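Local coordinates for protein beta-fructofuranosidase, insoluble isoenzyme CWINV1 (Arabidopsis thaliana, PDB 2OXB) that hydrolyses terminal non-reducing fructofuranoside units of sucrose and 1-kestose and, to a lower extent, of neokestose and levan, at residues E336-K341 and W529-A534; V371-R376 and L473-L478; A367-L372 and L524-W529; S424-I429 and C444-R449. The protein carries 1 engineered substitution. All blocks are in the same frame, centred on the assembly; numbering follows the deposited sequence.

Overall arrangement
The four contacts lie within the C-terminal beta-sandwich that follows the propeller of this invertase. From the N terminus, the chain first passes 336-341, then 367-372 and the overlapping 371-376, and next enters the hairpin of strands 423-431 and 439-446. Interaction 4 closes that hairpin, the shortest loop. Strand 473-480 then returns to close interaction 2, strand 521-530 closes interaction 3, and the tail of that strand closes interaction 1. The loops of interactions 2 and 3 start from the same overlapping stretch, interaction 4 lies inside both, and interaction 1 encloses all three. Interactions 2 and 3 flank strand 367-374 in one sheet; interaction 4 belongs to the facing sheet; interaction 1 ties the stretch entering the sandwich to the chain's last residues.

Interaction 1: residues E336-K341 and W529-A534; sequences ERLRTK and WSMNSA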
loop_
_atom_site.group_PDB
_atom_site.type_symbol
_atom_site.label_atom_id
_atom_site.label_comp_id
_atom_site.label_asym_id
_atom_site.label_seq_id
_atom_site.Cartn_x
_atom_site.Cartn_y
_atom_site.Cartn_z
ATOM N N GLU A 336 3.889 -7.157 -15.657
ATOM C CA GLU A 336 5.112 -7.607 -16.300
ATOM C C GLU A 336 4.992 -7.615 -17.826
ATOM O O GLU A 336 5.818 -8.203 -18.527
ATOM C CB GLU A 336 5.451 -9.005 -15.803
ATOM C CG GLU A 336 5.241 -9.182 -14.314
ATOM C CD GLU A 336 5.396 -10.619 -13.873
ATOM O OE1 GLU A 336 6.512 -11.167 -14.044
ATOM O OE2 GLU A 336 4.406 -11.198 -13.358
ATOM N N ARG A 337 3.949 -6.969 -18.334
ATOM C CA ARG A 337 3.724 -6.876 -19.767
ATOM C C ARG A 337 4.481 -5.666 -20.307
ATOM O O ARG A 337 4.766 -5.568 -21.500
ATOM C CB ARG A 337 2.231 -6.724 -20.043
ATOM C CG ARG A 337 1.436 -7.923 -19.589
ATOM C CD ARG A 337 -0.028 -7.743 -19.848
ATOM N NE ARG A 337 -0.805 -8.854 -19.308
ATOM C CZ ARG A 337 -2.132 -8.897 -19.329
ATOM N NH1 ARG A 337 -2.818 -7.888 -19.862
ATOM N NH2 ARG A 337 -2.770 -9.942 -18.824
ATOM N N LEU A 338 4.796 -4.741 -19.408
ATOM C CA LEU A 338 5.518 -3.526 -19.753
ATOM C C LEU A 338 7.013 -3.834 -19.840
ATOM O O LEU A 338 7.839 -2.938 -20.031
ATOM C CB LEU A 338 5.252 -2.450 -18.685
ATOM C CG LEU A 338 3.810 -2.000 -18.412
ATOM C CD1 LEU A 338 3.723 -1.285 -17.068
ATOM C CD2 LEU A 338 3.346 -1.079 -19.512
ATOM N N ARG A 339 7.359 -5.108 -19.693
ATOM C CA ARG A 339 8.758 -5.539 -19.747
ATOM C C ARG A 339 9.311 -5.589 -21.170
ATOM O O ARG A 339 8.731 -6.237 -22.033
ATOM C CB ARG A 339 8.897 -6.921 -19.117
ATOM C CG ARG A 339 8.612 -6.965 -17.642
ATOM C CD ARG A 339 8.788 -8.375 -17.132
ATOM N NE ARG A 339 8.621 -8.440 -15.687
ATOM C CZ ARG A 339 8.688 -9.554 -14.971
ATOM N NH1 ARG A 339 8.921 -10.720 -15.557
ATOM N NH2 ARG A 339 8.517 -9.493 -13.662
ATOM N N THR A 340 10.437 -4.917 -21.403
ATOM C CA THR A 340 11.058 -4.897 -22.726
ATOM C C THR A 340 11.295 -6.306 -23.230
ATOM O O THR A 340 11.725 -7.183 -22.473
ATOM C CB THR A 340 12.429 -4.169 -22.742
ATOM O OG1 THR A 340 12.232 -2.755 -22.644
ATOM C CG2 THR A 340 13.184 -4.479 -24.038
ATOM N N LYS A 341 11.005 -6.514 -24.513
ATOM C CA LYS A 341 11.189 -7.816 -25.143
ATOM C C LYS A 341 12.584 -8.349 -24.831
ATOM O O LYS A 341 12.795 -9.558 -24.794
ATOM C CB LYS A 341 10.996 -7.715 -26.665
ATOM C CG LYS A 341 9.533 -7.720 -27.129
ATOM C CD LYS A 341 9.419 -7.998 -28.635
ATOM C CE LYS A 341 7.987 -8.362 -29.052
ATOM N NZ LYS A 341 7.884 -8.713 -30.502
ATOM N N TRP A 529 14.686 -5.982 -16.217
ATOM C CA TRP A 529 13.920 -5.809 -17.433
ATOM C C TRP A 529 13.561 -4.346 -17.608
ATOM O O TRP A 529 13.007 -3.731 -16.701
ATOM C CB TRP A 529 12.633 -6.629 -17.379
ATOM C CG TRP A 529 12.850 -8.084 -17.219
ATOM C CD1 TRP A 529 13.378 -8.940 -18.136
ATOM C CD2 TRP A 529 12.542 -8.868 -16.065
ATOM N NE1 TRP A 529 13.420 -10.213 -17.625
ATOM C CE2 TRP A 529 12.915 -10.197 -16.352
ATOM C CE3 TRP A 529 11.994 -8.573 -14.813
ATOM C CZ2 TRP A 529 12.747 -11.237 -15.431
ATOM C CZ3 TRP A 529 11.827 -9.604 -13.898
ATOM C CH2 TRP A 529 12.206 -10.921 -14.211
ATOM N N SER A 530 13.892 -3.786 -18.769
ATOM C CA SER A 530 13.540 -2.401 -19.047
ATOM C C SER A 530 12.015 -2.391 -19.073
ATOM O O SER A 530 11.397 -3.408 -19.397
ATOM C CB SER A 530 14.103 -1.951 -20.401
ATOM O OG SER A 530 15.489 -1.642 -20.317
ATOM N N MET A 531 11.409 -1.261 -18.722
ATOM C CA MET A 531 9.946 -1.157 -18.685
ATOM C C MET A 531 9.361 -0.036 -19.543
ATOM O O MET A 531 9.596 1.149 -19.288
ATOM C CB MET A 531 9.471 -0.956 -17.243
ATOM C CG MET A 531 9.704 -2.127 -16.298
ATOM S SD MET A 531 8.435 -3.407 -16.421
ATOM C CE MET A 531 7.054 -2.608 -15.615
ATOM N N ASN A 532 8.588 -0.434 -20.551
ATOM C CA ASN A 532 7.923 0.497 -21.450
ATOM C C ASN A 532 6.873 1.256 -20.660
ATOM O O ASN A 532 6.520 0.878 -19.536
ATOM C CB ASN A 532 7.223 -0.248 -22.584
ATOM C CG ASN A 532 8.188 -1.002 -23.469
ATOM O OD1 ASN A 532 7.809 -1.955 -24.141
ATOM N ND2 ASN A 532 9.443 -0.566 -23.484
ATOM N N SER A 533 6.357 2.316 -21.265
ATOM C CA SER A 533 5.354 3.147 -20.621
ATOM C C SER A 533 3.961 2.546 -20.646
ATOM O O SER A 533 3.626 1.723 -21.499
ATOM C CB SER A 533 5.319 4.529 -21.273
ATOM O OG SER A 533 6.509 5.244 -20.986
ATOM N N ALA A 534 3.154 2.958 -19.680
ATOM C CA ALA A 534 1.785 2.494 -19.592
ATOM C C ALA A 534 0.929 3.725 -19.854
ATOM O O ALA A 534 1.279 4.833 -19.438
ATOM C CB ALA A 534 1.509 1.920 -18.207
#
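R339 and W529 meet through a cation-pi stack. The guanidinium lies flat over the indole, its plane turned only 15° from the ring and its CZ 3.7 Å from the centroid of the six-membered ring. With CG anti to the carbonyl carbon (chi1 -66°) and the chain extended as far as NE, the R339 side chain runs out along W529 and brings its flat end over CZ3. E336 CB lies against the opposite face of the guanidinium, and D368 pairs with NH2 in a salt bridge. Replacing R339 by a leucine would probably take the cationic cover from the indole and leave D368 without one of its charged mates.

Backbone bonds fix the neighbouring residues. N532 N reaches L338 O at 2.7 Å, in the carbonyl plane, and T340 N gives a nearly straight bond of 2.7 Å to S530 O, which T340 OG1 also meets weakly. Between these bonds R339 and M531 form a single bridge. In the family 32 fold this joins the loop leading out of the propeller to the end of strand 521-530 in the sandwich.

Apolar contacts complete the contact. L338 CB touches M531 CE at 3.6 Å, the two side chains crossing at about a right angle, while L338 CD2 packs on A534 CB at 3.8 Å. M531 SD runs beside R339 CG, 3.8 Å away. Beyond the two segments, L338 also rests on F8 and I57.

Interaction 2: residues V371-R376 and L473-L478; sequences VLFKVR and LSLRAL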
loop_
_atom_site.group_PDB
_atom_site.type_symbol
_atom_site.label_atom_id
_atom_site.label_comp_id
_atom_site.label_asym_id
_atom_site.label_seq_id
_atom_site.Cartn_x
_atom_site.Cartn_y
_atom_site.Cartn_z
ATOM N N VAL A 371 16.653 -9.988 -7.873
ATOM C CA VAL A 371 17.877 -10.722 -7.532
ATOM C C VAL A 371 17.591 -11.898 -6.601
ATOM O O VAL A 371 16.569 -11.941 -5.912
ATOM C CB VAL A 371 18.907 -9.803 -6.804
ATOM C CG1 VAL A 371 20.298 -10.404 -6.874
ATOM C CG2 VAL A 371 18.884 -8.407 -7.400
ATOM N N LEU A 372 18.512 -12.851 -6.581
ATOM C CA LEU A 372 18.395 -14.013 -5.716
ATOM C C LEU A 372 19.777 -14.196 -5.100
ATOM O O LEU A 372 20.654 -14.815 -5.696
ATOM C CB LEU A 372 17.981 -15.244 -6.531
ATOM C CG LEU A 372 16.603 -15.869 -6.229
ATOM C CD1 LEU A 372 15.481 -14.889 -6.536
ATOM C CD2 LEU A 372 16.429 -17.145 -7.058
ATOM N N PHE A 373 19.969 -13.626 -3.915
ATOM C CA PHE A 373 21.250 -13.706 -3.230
ATOM C C PHE A 373 21.433 -15.034 -2.505
ATOM O O PHE A 373 20.482 -15.588 -1.948
ATOM C CB PHE A 373 21.392 -12.566 -2.220
ATOM C CG PHE A 373 21.449 -11.195 -2.836
ATOM C CD1 PHE A 373 22.578 -10.768 -3.518
ATOM C CD2 PHE A 373 20.382 -10.308 -2.686
ATOM C CE1 PHE A 373 22.646 -9.471 -4.035
ATOM C CE2 PHE A 373 20.438 -9.016 -3.196
ATOM C CZ PHE A 373 21.569 -8.597 -3.868
ATOM N N LYS A 374 22.667 -15.534 -2.516
ATOM C CA LYS A 374 23.019 -16.792 -1.866
ATOM C C LYS A 374 24.079 -16.502 -0.822
ATOM O O LYS A 374 25.108 -15.908 -1.124
ATOM C CB LYS A 374 23.554 -17.787 -2.901
ATOM C CG LYS A 374 24.347 -18.959 -2.332
ATOM C CD LYS A 374 24.911 -19.846 -3.459
ATOM C CE LYS A 374 25.971 -20.841 -2.952
ATOM N NZ LYS A 374 27.200 -20.156 -2.425
ATOM N N VAL A 375 23.813 -16.915 0.409
ATOM C CA VAL A 375 24.743 -16.686 1.501
ATOM C C VAL A 375 25.346 -17.995 2.000
ATOM O O VAL A 375 24.629 -18.880 2.475
ATOM C CB VAL A 375 24.039 -15.985 2.693
ATOM C CG1 VAL A 375 24.975 -15.907 3.895
ATOM C CG2 VAL A 375 23.589 -14.606 2.287
ATOM N N ARG A 376 26.666 -18.124 1.888
ATOM C CA ARG A 376 27.323 -19.331 2.367
ATOM C C ARG A 376 27.812 -19.097 3.790
ATOM O O ARG A 376 28.133 -17.973 4.178
ATOM C CB ARG A 376 28.487 -19.730 1.455
ATOM C CG ARG A 376 29.597 -18.710 1.302
ATOM C CD ARG A 376 30.812 -19.386 0.685
ATOM N NE ARG A 376 31.900 -18.452 0.441
ATOM C CZ ARG A 376 31.792 -17.374 -0.327
ATOM N NH1 ARG A 376 30.638 -17.100 -0.924
ATOM N NH2 ARG A 376 32.832 -16.568 -0.493
ATOM N N LEU A 473 18.139 -15.452 -0.770
ATOM C CA LEU A 473 17.248 -14.349 -0.457
ATOM C C LEU A 473 16.843 -13.576 -1.702
ATOM O O LEU A 473 17.686 -13.129 -2.483
ATOM C CB LEU A 473 17.890 -13.391 0.547
ATOM C CG LEU A 473 19.333 -13.655 0.963
ATOM C CD1 LEU A 473 19.893 -12.372 1.534
ATOM C CD2 LEU A 473 19.419 -14.802 1.968
ATOM N N SER A 474 15.532 -13.429 -1.869
ATOM C CA SER A 474 14.956 -12.707 -2.992
ATOM C C SER A 474 14.840 -11.229 -2.642
ATOM O O SER A 474 14.899 -10.850 -1.465
ATOM C CB SER A 474 13.558 -13.246 -3.335
ATOM O OG SER A 474 13.608 -14.557 -3.862
ATOM N N LEU A 475 14.671 -10.412 -3.679
ATOM C CA LEU A 475 14.521 -8.967 -3.552
ATOM C C LEU A 475 14.182 -8.416 -4.930
ATOM O O LEU A 475 14.974 -8.515 -5.863
ATOM C CB LEU A 475 15.814 -8.327 -3.041
ATOM C CG LEU A 475 15.838 -6.793 -2.999
ATOM C CD1 LEU A 475 14.703 -6.274 -2.140
ATOM C CD2 LEU A 475 17.168 -6.326 -2.464
ATOM N N ARG A 476 12.995 -7.852 -5.063
ATOM C CA ARG A 476 12.585 -7.310 -6.336
ATOM C C ARG A 476 12.565 -5.807 -6.220
ATOM O O ARG A 476 12.460 -5.273 -5.127
ATOM C CB ARG A 476 11.207 -7.836 -6.700
ATOM C CG ARG A 476 10.717 -7.371 -8.030
ATOM C CD ARG A 476 9.463 -8.111 -8.384
ATOM N NE ARG A 476 8.723 -7.415 -9.414
ATOM C CZ ARG A 476 7.499 -7.744 -9.786
ATOM N NH1 ARG A 476 6.879 -8.765 -9.212
ATOM N NH2 ARG A 476 6.891 -7.031 -10.722
ATOM N N ALA A 477 12.673 -5.124 -7.348
ATOM C CA ALA A 477 12.668 -3.679 -7.322
ATOM C C ALA A 477 11.980 -3.083 -8.535
ATOM O O ALA A 477 12.480 -3.191 -9.645
ATOM C CB ALA A 477 14.089 -3.172 -7.245
ATOM N N LEU A 478 10.819 -2.480 -8.329
ATOM C CA LEU A 478 10.130 -1.824 -9.422
ATOM C C LEU A 478 10.871 -0.507 -9.519
ATOM O O LEU A 478 11.092 0.150 -8.495
ATOM C CB LEU A 478 8.686 -1.525 -9.057
ATOM C CG LEU A 478 7.614 -2.604 -9.127
ATOM C CD1 LEU A 478 7.497 -3.107 -10.558
ATOM C CD2 LEU A 478 7.952 -3.722 -8.167
#
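L473, the residue most enclosed by this contact, packs across from F373 and also reaches V375 of the opposing segment. Its CG rests against F373 CB at 3.9 Å, and its CD2 approaches V375 CG2 obliquely at 4.2 Å. The same two residues, L473 and F373, are a hydrogen-bonded antiparallel pair: F373 N bonds to L473 O at 2.7 Å and L473 N to F373 O at 2.6 Å, the second bond lying in the carbonyl plane.

F373 has its CG anti to the carbonyl carbon (chi1 -65°), and its ring lies beside V371, whose CG1 sits over the centre of one face. At the ring edge, CE2 meets CD2 of L475, the third major participant, at 4.3 Å. L475 pairs in turn with V371, whose N donates to L475 O at 3.0 Å; the return bond is weak.

On the other face of the sheet, between these pairs, L372 CD1 lies 3.3 Å from S474 OG, a hydroxyl that is hydrogen-bonded to K490. F373, L473 and L475 instead turn inward: F409 meets the F373 ring edge-to-face, and F427 touches both leucines. Two antiparallel sheets packed through such a hydrophobic interior make up the C-terminal beta-sandwich of family 32 glycosidases.

Interaction 3: residues A367-L372 and L524-W529; sequences ADVEVL and LNLNAW
D368 and E370 both bring carboxylates to the W529 ring, and both planes stand almost upright to it. D368 lies alongside the indole, with CG 3.7 Å from CE3; its own CG is anti to the backbone N (chi1 -172°), which carries the carboxylate along the ring's flank. E370 crosses obliquely and sets OE1 at the ring edge, 3.6 Å from CZ3. N527 CB rests over one indole face.

The opposite face of the sheet is apolar. There L526 CD1 touches V371 CG2 at 3.4 Å and V369 CG1 at 4.0 Å. Backbone bonds keep the strands in step: W529 N meets D368 O at 2.9 Å, and N527 N meets E370 O at 2.9 Å, nearly along the C=O axis. At the corner of the chain L524 N reaches L372 O at 3.1 Å.

A second shell holds the polar groups. R476 pairs with D368 OD2 in a salt bridge, which probably helps keep its carboxylate ionised, while N525 ND2 is hydrogen-bonded to N345 OD1.

In the sheet, strand 344-351 flanks 521-530 and strand 473-480 flanks 367-374 on its far side, while V369, V371 and L526 pack against strands 406-415 and 510-515 of the facing sheet.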
loop_
_atom_site.group_PDB
_atom_site.type_symbol
_atom_site.label_atom_id
_atom_site.label_comp_id
_atom_site.label_asym_id
_atom_site.label_seq_id
_atom_site.Cartn_x
_atom_site.Cartn_y
_atom_site.Cartn_z
ATOM N N ALA A 367 12.682 0.310 -14.827
ATOM C CA ALA A 367 12.768 -1.134 -14.994
ATOM C C ALA A 367 12.304 -1.988 -13.821
ATOM O O ALA A 367 11.964 -1.492 -12.757
ATOM C CB ALA A 367 14.212 -1.505 -15.353
ATOM N N ASP A 368 12.318 -3.296 -14.038
ATOM C CA ASP A 368 11.927 -4.268 -13.029
ATOM C C ASP A 368 13.190 -5.021 -12.619
ATOM O O ASP A 368 13.772 -5.765 -13.424
ATOM C CB ASP A 368 10.915 -5.250 -13.622
ATOM C CG ASP A 368 10.309 -6.172 -12.580
ATOM O OD1 ASP A 368 11.039 -6.617 -11.668
ATOM O OD2 ASP A 368 9.102 -6.475 -12.678
ATOM N N VAL A 369 13.627 -4.830 -11.378
ATOM C CA VAL A 369 14.825 -5.519 -10.915
ATOM C C VAL A 369 14.419 -6.754 -10.142
ATOM O O VAL A 369 13.318 -6.823 -9.620
ATOM C CB VAL A 369 15.686 -4.641 -9.989
ATOM C CG1 VAL A 369 17.070 -5.271 -9.837
ATOM C CG2 VAL A 369 15.775 -3.228 -10.532
ATOM N N GLU A 370 15.311 -7.729 -10.065
ATOM C CA GLU A 370 15.001 -8.950 -9.339
ATOM C C GLU A 370 16.290 -9.763 -9.133
ATOM O O GLU A 370 16.950 -10.158 -10.092
ATOM C CB GLU A 370 13.938 -9.740 -10.118
ATOM C CG GLU A 370 13.273 -10.849 -9.333
ATOM C CD GLU A 370 12.049 -11.420 -10.032
ATOM O OE1 GLU A 370 11.201 -10.620 -10.491
ATOM O OE2 GLU A 370 11.919 -12.667 -10.117
ATOM N N VAL A 371 16.653 -9.988 -7.873
ATOM C CA VAL A 371 17.877 -10.722 -7.532
ATOM C C VAL A 371 17.591 -11.898 -6.601
ATOM O O VAL A 371 16.569 -11.941 -5.912
ATOM C CB VAL A 371 18.907 -9.803 -6.804
ATOM C CG1 VAL A 371 20.298 -10.404 -6.874
ATOM C CG2 VAL A 371 18.884 -8.407 -7.400
ATOM N N LEU A 372 18.512 -12.851 -6.581
ATOM C CA LEU A 372 18.395 -14.013 -5.716
ATOM C C LEU A 372 19.777 -14.196 -5.100
ATOM O O LEU A 372 20.654 -14.815 -5.696
ATOM C CB LEU A 372 17.981 -15.244 -6.531
ATOM C CG LEU A 372 16.603 -15.869 -6.229
ATOM C CD1 LEU A 372 15.481 -14.889 -6.536
ATOM C CD2 LEU A 372 16.429 -17.145 -7.058
ATOM N N LEU A 524 23.164 -15.680 -7.263
ATOM C CA LEU A 524 22.727 -16.908 -7.899
ATOM C C LEU A 524 22.097 -16.603 -9.248
ATOM O O LEU A 524 22.151 -17.408 -10.176
ATOM C CB LEU A 524 21.707 -17.606 -7.013
ATOM C CG LEU A 524 21.350 -19.029 -7.413
ATOM C CD1 LEU A 524 22.491 -19.962 -7.060
ATOM C CD2 LEU A 524 20.080 -19.432 -6.691
ATOM N N ASN A 525 21.504 -15.419 -9.343
ATOM C CA ASN A 525 20.829 -14.979 -10.550
ATOM C C ASN A 525 20.352 -13.539 -10.356
ATOM O O ASN A 525 20.241 -13.060 -9.226
ATOM C CB ASN A 525 19.630 -15.890 -10.812
ATOM C CG ASN A 525 19.030 -15.679 -12.173
ATOM O OD1 ASN A 525 17.999 -16.258 -12.500
ATOM N ND2 ASN A 525 19.679 -14.852 -12.984
ATOM N N LEU A 526 20.078 -12.849 -11.461
ATOM C CA LEU A 526 19.592 -11.463 -11.415
ATOM C C LEU A 526 19.071 -11.043 -12.787
ATOM O O LEU A 526 19.793 -11.093 -13.784
ATOM C CB LEU A 526 20.707 -10.499 -10.945
ATOM C CG LEU A 526 20.614 -8.982 -11.198
ATOM C CD1 LEU A 526 19.282 -8.438 -10.731
ATOM C CD2 LEU A 526 21.754 -8.271 -10.476
ATOM N N ASN A 527 17.804 -10.644 -12.831
ATOM C CA ASN A 527 17.189 -10.215 -14.073
ATOM C C ASN A 527 16.625 -8.800 -13.968
ATOM O O ASN A 527 15.808 -8.484 -13.100
ATOM C CB ASN A 527 16.078 -11.191 -14.505
ATOM C CG ASN A 527 16.612 -12.560 -14.918
ATOM O OD1 ASN A 527 15.906 -13.350 -15.545
ATOM N ND2 ASN A 527 17.856 -12.845 -14.561
ATOM N N ALA A 528 17.098 -7.951 -14.865
ATOM C CA ALA A 528 16.667 -6.571 -14.941
ATOM C C ALA A 528 15.929 -6.431 -16.272
ATOM O O ALA A 528 16.477 -6.745 -17.336
ATOM C CB ALA A 528 17.879 -5.651 -14.912
ATOM N N TRP A 529 14.686 -5.982 -16.217
ATOM C CA TRP A 529 13.920 -5.809 -17.433
ATOM C C TRP A 529 13.561 -4.346 -17.608
ATOM O O TRP A 529 13.007 -3.731 -16.701
ATOM C CB TRP A 529 12.633 -6.629 -17.379
ATOM C CG TRP A 529 12.850 -8.084 -17.219
ATOM C CD1 TRP A 529 13.378 -8.940 -18.136
ATOM C CD2 TRP A 529 12.542 -8.868 -16.065
ATOM N NE1 TRP A 529 13.420 -10.213 -17.625
ATOM C CE2 TRP A 529 12.915 -10.197 -16.352
ATOM C CE3 TRP A 529 11.994 -8.573 -14.813
ATOM C CZ2 TRP A 529 12.747 -11.237 -15.431
ATOM C CZ3 TRP A 529 11.827 -9.604 -13.898
ATOM C CH2 TRP A 529 12.206 -10.921 -14.211
#

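Interaction 4: residues S424-I429 and C444-R449; sequences SVYFRI and CSDQSR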
loop_
_atom_site.group_PDB
_atom_site.type_symbol
_atom_site.label_atom_id
_atom_site.label_comp_id
_atom_site.label_asym_id
_atom_site.label_seq_id
_atom_site.Cartn_x
_atom_site.Cartn_y
_atom_site.Cartn_z
ATOM N N SER A 424 19.834 2.786 -1.983
ATOM C CA SER A 424 20.337 1.459 -1.688
ATOM C C SER A 424 19.506 0.563 -0.798
ATOM O O SER A 424 19.589 0.635 0.423
ATOM C CB SER A 424 21.733 1.603 -1.094
ATOM O OG SER A 424 21.750 2.685 -0.168
ATOM N N VAL A 425 18.706 -0.291 -1.422
ATOM C CA VAL A 425 17.900 -1.241 -0.683
ATOM C C VAL A 425 18.782 -2.482 -0.575
ATOM O O VAL A 425 19.369 -2.929 -1.567
ATOM C CB VAL A 425 16.624 -1.581 -1.446
ATOM C CG1 VAL A 425 15.876 -2.694 -0.745
ATOM C CG2 VAL A 425 15.759 -0.331 -1.568
ATOM N N TYR A 426 18.890 -3.038 0.623
ATOM C CA TYR A 426 19.736 -4.198 0.803
ATOM C C TYR A 426 19.308 -5.043 1.985
ATOM O O TYR A 426 18.284 -4.778 2.615
ATOM C CB TYR A 426 21.174 -3.729 0.983
ATOM C CG TYR A 426 21.337 -2.740 2.110
ATOM C CD1 TYR A 426 21.250 -3.151 3.435
ATOM C CD2 TYR A 426 21.559 -1.392 1.853
ATOM C CE1 TYR A 426 21.382 -2.250 4.480
ATOM C CE2 TYR A 426 21.690 -0.470 2.895
ATOM C CZ TYR A 426 21.599 -0.909 4.208
ATOM O OH TYR A 426 21.725 -0.016 5.248
ATOM N N PHE A 427 20.119 -6.056 2.271
ATOM C CA PHE A 427 19.895 -6.998 3.363
ATOM C C PHE A 427 21.067 -7.027 4.333
ATOM O O PHE A 427 22.185 -6.644 3.984
ATOM C CB PHE A 427 19.735 -8.414 2.821
ATOM C CG PHE A 427 18.445 -8.651 2.106
ATOM C CD1 PHE A 427 17.238 -8.606 2.802
ATOM C CD2 PHE A 427 18.432 -8.949 0.744
ATOM C CE1 PHE A 427 16.036 -8.856 2.157
ATOM C CE2 PHE A 427 17.229 -9.203 0.085
ATOM C CZ PHE A 427 16.030 -9.156 0.795
ATOM N N ARG A 428 20.788 -7.495 5.553
ATOM C CA ARG A 428 21.773 -7.670 6.625
ATOM C C ARG A 428 21.295 -8.865 7.450
ATOM O O ARG A 428 20.181 -8.859 7.959
ATOM C CB ARG A 428 21.829 -6.446 7.518
ATOM C CG ARG A 428 22.642 -5.311 6.989
ATOM C CD ARG A 428 22.100 -4.049 7.593
ATOM N NE ARG A 428 22.955 -2.899 7.374
ATOM C CZ ARG A 428 23.925 -2.542 8.194
ATOM N NH1 ARG A 428 24.158 -3.253 9.285
ATOM N NH2 ARG A 428 24.643 -1.467 7.928
ATOM N N ILE A 429 22.132 -9.893 7.566
ATOM C CA ILE A 429 21.764 -11.092 8.321
ATOM C C ILE A 429 22.497 -11.177 9.659
ATOM O O ILE A 429 23.711 -11.010 9.739
ATOM C CB ILE A 429 22.091 -12.411 7.543
ATOM C CG1 ILE A 429 21.447 -12.411 6.152
ATOM C CG2 ILE A 429 21.638 -13.617 8.358
ATOM C CD1 ILE A 429 19.942 -12.347 6.140
ATOM N N CYS A 444 16.746 -3.143 4.493
ATOM C CA CYS A 444 16.876 -1.689 4.633
ATOM C C CYS A 444 16.733 -1.006 3.285
ATOM O O CYS A 444 17.114 -1.558 2.255
ATOM C CB CYS A 444 18.243 -1.296 5.184
ATOM S SG CYS A 444 18.621 -1.779 6.899
ATOM N N SER A 445 16.192 0.207 3.306
ATOM C CA SER A 445 16.010 1.017 2.095
ATOM C C SER A 445 16.541 2.401 2.425
ATOM O O SER A 445 15.791 3.272 2.856
ATOM C CB SER A 445 14.531 1.118 1.718
ATOM O OG SER A 445 14.388 1.732 0.459
ATOM N N ASP A 446 17.845 2.583 2.244
ATOM C CA ASP A 446 18.500 3.851 2.541
ATOM C C ASP A 446 18.137 4.965 1.563
ATOM O O ASP A 446 18.140 4.773 0.341
ATOM C CB ASP A 446 20.011 3.667 2.543
ATOM C CG ASP A 446 20.654 4.248 3.772
ATOM O OD1 ASP A 446 20.616 3.568 4.833
ATOM O OD2 ASP A 446 21.179 5.385 3.675
ATOM N N GLN A 447 17.856 6.143 2.106
ATOM C CA GLN A 447 17.469 7.290 1.290
ATOM C C GLN A 447 18.358 8.516 1.514
ATOM O O GLN A 447 18.220 9.527 0.827
ATOM C CB GLN A 447 16.009 7.606 1.592
ATOM C CG GLN A 447 15.133 6.343 1.639
ATOM C CD GLN A 447 14.715 5.859 0.254
ATOM O OE1 GLN A 447 14.379 4.686 0.062
ATOM N NE2 GLN A 447 14.714 6.774 -0.714
ATOM N N SER A 448 19.272 8.397 2.478
ATOM C CA SER A 448 20.227 9.446 2.855
ATOM C C SER A 448 20.946 10.148 1.697
ATOM O O SER A 448 21.210 11.342 1.767
ATOM C CB SER A 448 21.270 8.844 3.785
ATOM O OG SER A 448 21.917 7.777 3.126
ATOM N N ARG A 449 21.293 9.402 0.653
ATOM C CA ARG A 449 21.964 9.981 -0.511
ATOM C C ARG A 449 21.132 9.803 -1.791
ATOM O O ARG A 449 21.663 9.915 -2.891
ATOM C CB ARG A 449 23.360 9.355 -0.722
ATOM C CG ARG A 449 24.488 9.873 0.208
ATOM C CD ARG A 449 24.531 9.152 1.556
ATOM N NE ARG A 449 24.596 10.079 2.688
ATOM C CZ ARG A 449 25.549 10.993 2.869
ATOM N NH1 ARG A 449 26.539 11.112 1.991
ATOM N NH2 ARG A 449 25.505 11.795 3.925
#
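S424, V425 and Y426 run antiparallel to D446, S445 and C444, with the strand axes 4.6 Å apart at 157°; Y426 N bonds to C444 O at 2.8 Å and C444 N to Y426 O at 2.9 Å, whereas of the two bonds joining S424 and D446 the one from S424 N is weak.

The Y426 ring folds back over its partner because CG takes the crowded position between the backbone N and the carbonyl carbon (chi1 55°). CE1 then touches C444 CB at 3.4 Å, and C444 O lies over one face. C444 SG, in disulfide linkage with C395, stands 4.7 Å from the ring centroid in an oblique sulfur-aromatic contact. A glycine in place of Y426 would probably open a gap beside this disulfide and leave C444 CB without its aromatic cover.

On the other face V425 CG2 meets S445 OG at 3.2 Å, the hydroxyl itself donating to Q447 OE1 at 3.0 Å. S448 OG similarly donates to D446 OD2 at 2.6 Å.

This hairpin lies between strands 406-415 and 461-465 of its sheet, and V425, joined by F427, packs across the sandwich on strand 473-480.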